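Local coordinates for thermosome subunit (Methanococcoides burtonii, PDB 3AQ1), which probably works as a group II chaperonin, binding unfolded proteins and assisting their folding at the expense of ATP hydrolysis, at residues T47-V52 / E396-A401; L402-N405 / D409-D412. One frame throughout, in Å; residues are numbered along the deposited sequence.

Both interactions use helix 397-405, whose first half meets helix 45-65 in interaction 1 and whose last turn meets the start of helix 410-422 in interaction 2. Their centres lie about 12 Å apart, and the two contacts adjoin where V400 CG1 comes 4.1 Å from P410 CB. Interaction 1 joins segments 344 residues apart and is a surface contact, yet purely aliphatic between its segments. Interaction 2 is local, closed by a short connection of three residues, and partly buried through A403; there the contact is alanine and glutamate against proline, while a weak N-cap bond lies within 409-412 itself. Interaction 1 buries the larger area, 192 Å² against 135 Å².

Interaction 1. Residues T47-V52 / E396-A401; sequences TTTAAV and EVIPVA
V52 and V397 make the closest apolar contact between T47-V52 and E396-A401, methyl against methyl, with CG1 of V52 3.5 Å from CG1 of V397. The same V52 methyl lies 3.8 Å from V397 CG2, which places it against both branches of the facing valine. V52 presents this branch with CG1 anti to its backbone N (chi1 172°). A second aliphatic pair, crossing at about a right angle, joins T49 and I398: CG2 of T49 sits 3.8 Å from CG1 of I398. I398 also extends CD1 to the edge of the V52 contact, 4.5 Å from V52 CG1. The polar branch of T49 serves its own helix instead: OG1 is hydrogen-bonded to D45 O in the preceding turn, and CG2 is the branch that meets I398. Between the two segments the chemistry is wholly apolar, although this is a surface contact in which no touching residue is fully buried. The axes of the two short segments approach to 10.4 Å, at 115° between their N-to-C directions. The contact joins helix 45-65, near the start of the modelled chain, to helix 397-405, two parts of the sequence that in group II chaperonins come together in the helical equatorial domain.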
# COMPACT_ATOMS: atom_id res chain seq x y z
N THR A 47 -14.84 -5.87 2.29
CA THR A 47 -15.76 -6.37 3.30
C THR A 47 -17.22 -6.27 2.84
O THR A 47 -17.98 -7.21 2.97
CB THR A 47 -15.57 -5.61 4.62
OG1 THR A 47 -14.29 -5.93 5.17
CG2 THR A 47 -16.66 -5.99 5.63
N THR A 48 -17.59 -5.11 2.29
CA THR A 48 -18.97 -4.85 1.89
C THR A 48 -19.39 -5.79 0.79
O THR A 48 -20.43 -6.44 0.87
CB THR A 48 -19.13 -3.40 1.41
OG1 THR A 48 -18.77 -2.49 2.45
CG2 THR A 48 -20.57 -3.14 1.03
N THR A 49 -18.56 -5.86 -0.25
CA THR A 49 -18.78 -6.77 -1.36
C THR A 49 -18.89 -8.23 -0.90
O THR A 49 -19.74 -8.97 -1.38
CB THR A 49 -17.66 -6.64 -2.43
OG1 THR A 49 -17.59 -5.28 -2.87
CG2 THR A 49 -17.95 -7.50 -3.63
N ALA A 50 -18.04 -8.64 0.04
CA ALA A 50 -18.05 -10.04 0.46
C ALA A 50 -19.31 -10.36 1.26
O ALA A 50 -19.97 -11.37 1.02
CB ALA A 50 -16.79 -10.39 1.25
N ALA A 51 -19.66 -9.48 2.20
CA ALA A 51 -20.87 -9.64 2.99
C ALA A 51 -22.13 -9.73 2.15
O ALA A 51 -22.95 -10.63 2.34
CB ALA A 51 -20.99 -8.51 3.98
N VAL A 52 -22.31 -8.79 1.24
CA VAL A 52 -23.51 -8.79 0.41
C VAL A 52 -23.55 -10.04 -0.45
O VAL A 52 -24.62 -10.63 -0.66
CB VAL A 52 -23.58 -7.52 -0.50
CG1 VAL A 52 -24.74 -7.63 -1.48
CG2 VAL A 52 -23.71 -6.28 0.35
N GLU A 396 -24.81 -10.42 -9.44
CA GLU A 396 -25.51 -9.21 -9.83
C GLU A 396 -26.15 -8.48 -8.66
O GLU A 396 -26.79 -7.46 -8.84
CB GLU A 396 -26.56 -9.50 -10.89
CG GLU A 396 -25.96 -9.87 -12.23
CD GLU A 396 -27.02 -10.07 -13.32
OE1 GLU A 396 -28.12 -10.62 -13.02
OE2 GLU A 396 -26.71 -9.69 -14.47
N VAL A 397 -25.96 -9.00 -7.46
CA VAL A 397 -26.48 -8.34 -6.29
C VAL A 397 -25.66 -7.08 -6.00
O VAL A 397 -26.16 -6.12 -5.42
CB VAL A 397 -26.49 -9.27 -5.07
CG1 VAL A 397 -25.07 -9.45 -4.50
CG2 VAL A 397 -27.41 -8.71 -4.01
N ILE A 398 -24.41 -7.09 -6.43
CA ILE A 398 -23.51 -5.95 -6.23
C ILE A 398 -23.97 -4.72 -7.02
O ILE A 398 -24.16 -3.66 -6.44
CB ILE A 398 -22.01 -6.31 -6.56
CG1 ILE A 398 -21.34 -7.00 -5.37
CG2 ILE A 398 -21.22 -5.07 -6.84
CD1 ILE A 398 -21.98 -8.28 -4.96
N PRO A 399 -24.15 -4.86 -8.34
CA PRO A 399 -24.66 -3.72 -9.12
C PRO A 399 -26.05 -3.31 -8.67
O PRO A 399 -26.36 -2.12 -8.68
CB PRO A 399 -24.76 -4.27 -10.55
CG PRO A 399 -24.09 -5.57 -10.53
CD PRO A 399 -24.11 -6.09 -9.14
N VAL A 400 -26.88 -4.28 -8.29
CA VAL A 400 -28.24 -3.98 -7.86
C VAL A 400 -28.22 -3.17 -6.57
O VAL A 400 -29.00 -2.23 -6.41
CB VAL A 400 -29.11 -5.24 -7.69
CG1 VAL A 400 -30.33 -4.93 -6.85
CG2 VAL A 400 -29.52 -5.80 -9.05
N ALA A 401 -27.32 -3.52 -5.65
CA ALA A 401 -27.16 -2.71 -4.44
C ALA A 401 -26.65 -1.30 -4.76
O ALA A 401 -27.13 -0.34 -4.17
CB ALA A 401 -26.28 -3.40 -3.43

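Interaction 2. Residues L402-N405 / D409-D412; sequences LAEN and DPID
A403 and P410 bring the two segments together, their CA atoms forming the nearest backbone pair at 5.2 Å. The first residue of L402-N405 to make contact is A403: its CB points toward the other helix and lies 3.8 Å from CA of P410, with P410 CB somewhat farther at 4.3 Å. A methyl is thus laid against the backbone and base of the proline ring. Two consecutive helices, 397-405 and 410-422, are joined here by a short connection within the helical equatorial domain usual for this family, the second starting with P410 as its first residue and D409 as N-cap. The next residue, E404, touches the CG corner of the ring. Its CG is 3.6 Å from CG of P410, and the two side chains cross at about a right angle. CG of E404 is anti to the carbonyl carbon (chi1 -81°) and the chain runs on extended, which leaves OE2 beside the same ring atom, 4.0 Å from P410 CG. One residue before the proline, D409 points its CB away from 402-405 and caps its own helix, OD1 accepting a weak bond from I411 N at 3.3 Å and a bent N-H...O angle of 130°.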
# COMPACT_ATOMS: atom_id res chain seq x y z
N LEU A 402 -25.71 -1.18 -5.70
CA LEU A 402 -25.26 0.16 -6.09
C LEU A 402 -26.43 1.04 -6.53
O LEU A 402 -26.55 2.17 -6.09
CB LEU A 402 -24.17 0.10 -7.17
CG LEU A 402 -22.82 -0.43 -6.69
CD1 LEU A 402 -21.84 -0.64 -7.84
CD2 LEU A 402 -22.25 0.50 -5.62
N ALA A 403 -27.28 0.51 -7.40
CA ALA A 403 -28.44 1.25 -7.90
C ALA A 403 -29.37 1.64 -6.77
O ALA A 403 -29.81 2.79 -6.69
CB ALA A 403 -29.19 0.43 -8.94
N GLU A 404 -29.67 0.69 -5.90
CA GLU A 404 -30.61 0.92 -4.80
C GLU A 404 -30.14 2.03 -3.86
O GLU A 404 -30.89 2.97 -3.58
CB GLU A 404 -30.93 -0.39 -4.05
CG GLU A 404 -31.99 -1.28 -4.76
CD GLU A 404 -32.14 -2.71 -4.19
OE1 GLU A 404 -31.32 -3.13 -3.33
OE2 GLU A 404 -33.08 -3.42 -4.62
N ASN A 405 -28.90 1.95 -3.40
CA ASN A 405 -28.37 2.99 -2.52
C ASN A 405 -28.41 4.37 -3.16
O ASN A 405 -28.84 5.33 -2.53
CB ASN A 405 -26.95 2.65 -2.08
CG ASN A 405 -26.90 1.36 -1.30
OD1 ASN A 405 -27.91 0.90 -0.77
ND2 ASN A 405 -25.71 0.76 -1.22
N ASP A 409 -33.52 3.12 -9.99
CA ASP A 409 -34.25 1.94 -10.42
C ASP A 409 -33.27 0.83 -10.83
O ASP A 409 -32.60 0.93 -11.85
CB ASP A 409 -35.17 2.28 -11.59
CG ASP A 409 -36.05 1.11 -12.01
OD1 ASP A 409 -36.12 0.10 -11.26
OD2 ASP A 409 -36.69 1.21 -13.09
N PRO A 410 -33.21 -0.23 -10.04
CA PRO A 410 -32.26 -1.30 -10.37
C PRO A 410 -32.59 -1.94 -11.71
O PRO A 410 -31.67 -2.19 -12.48
CB PRO A 410 -32.46 -2.31 -9.24
CG PRO A 410 -33.10 -1.52 -8.13
CD PRO A 410 -33.98 -0.53 -8.83
N ILE A 411 -33.87 -2.18 -11.98
CA ILE A 411 -34.28 -2.82 -13.22
C ILE A 411 -33.75 -2.04 -14.42
O ILE A 411 -33.20 -2.60 -15.36
CB ILE A 411 -35.81 -2.93 -13.32
CG1 ILE A 411 -36.37 -3.68 -12.12
CG2 ILE A 411 -36.21 -3.62 -14.61
CD1 ILE A 411 -35.62 -4.97 -11.83
N ASP A 412 -33.92 -0.73 -14.37
CA ASP A 412 -33.42 0.14 -15.42
C ASP A 412 -31.92 -0.04 -15.63
O ASP A 412 -31.47 -0.19 -16.77
CB ASP A 412 -33.72 1.60 -15.09
CG ASP A 412 -35.03 2.07 -15.68
OD1 ASP A 412 -35.85 1.20 -16.04
OD2 ASP A 412 -35.24 3.30 -15.79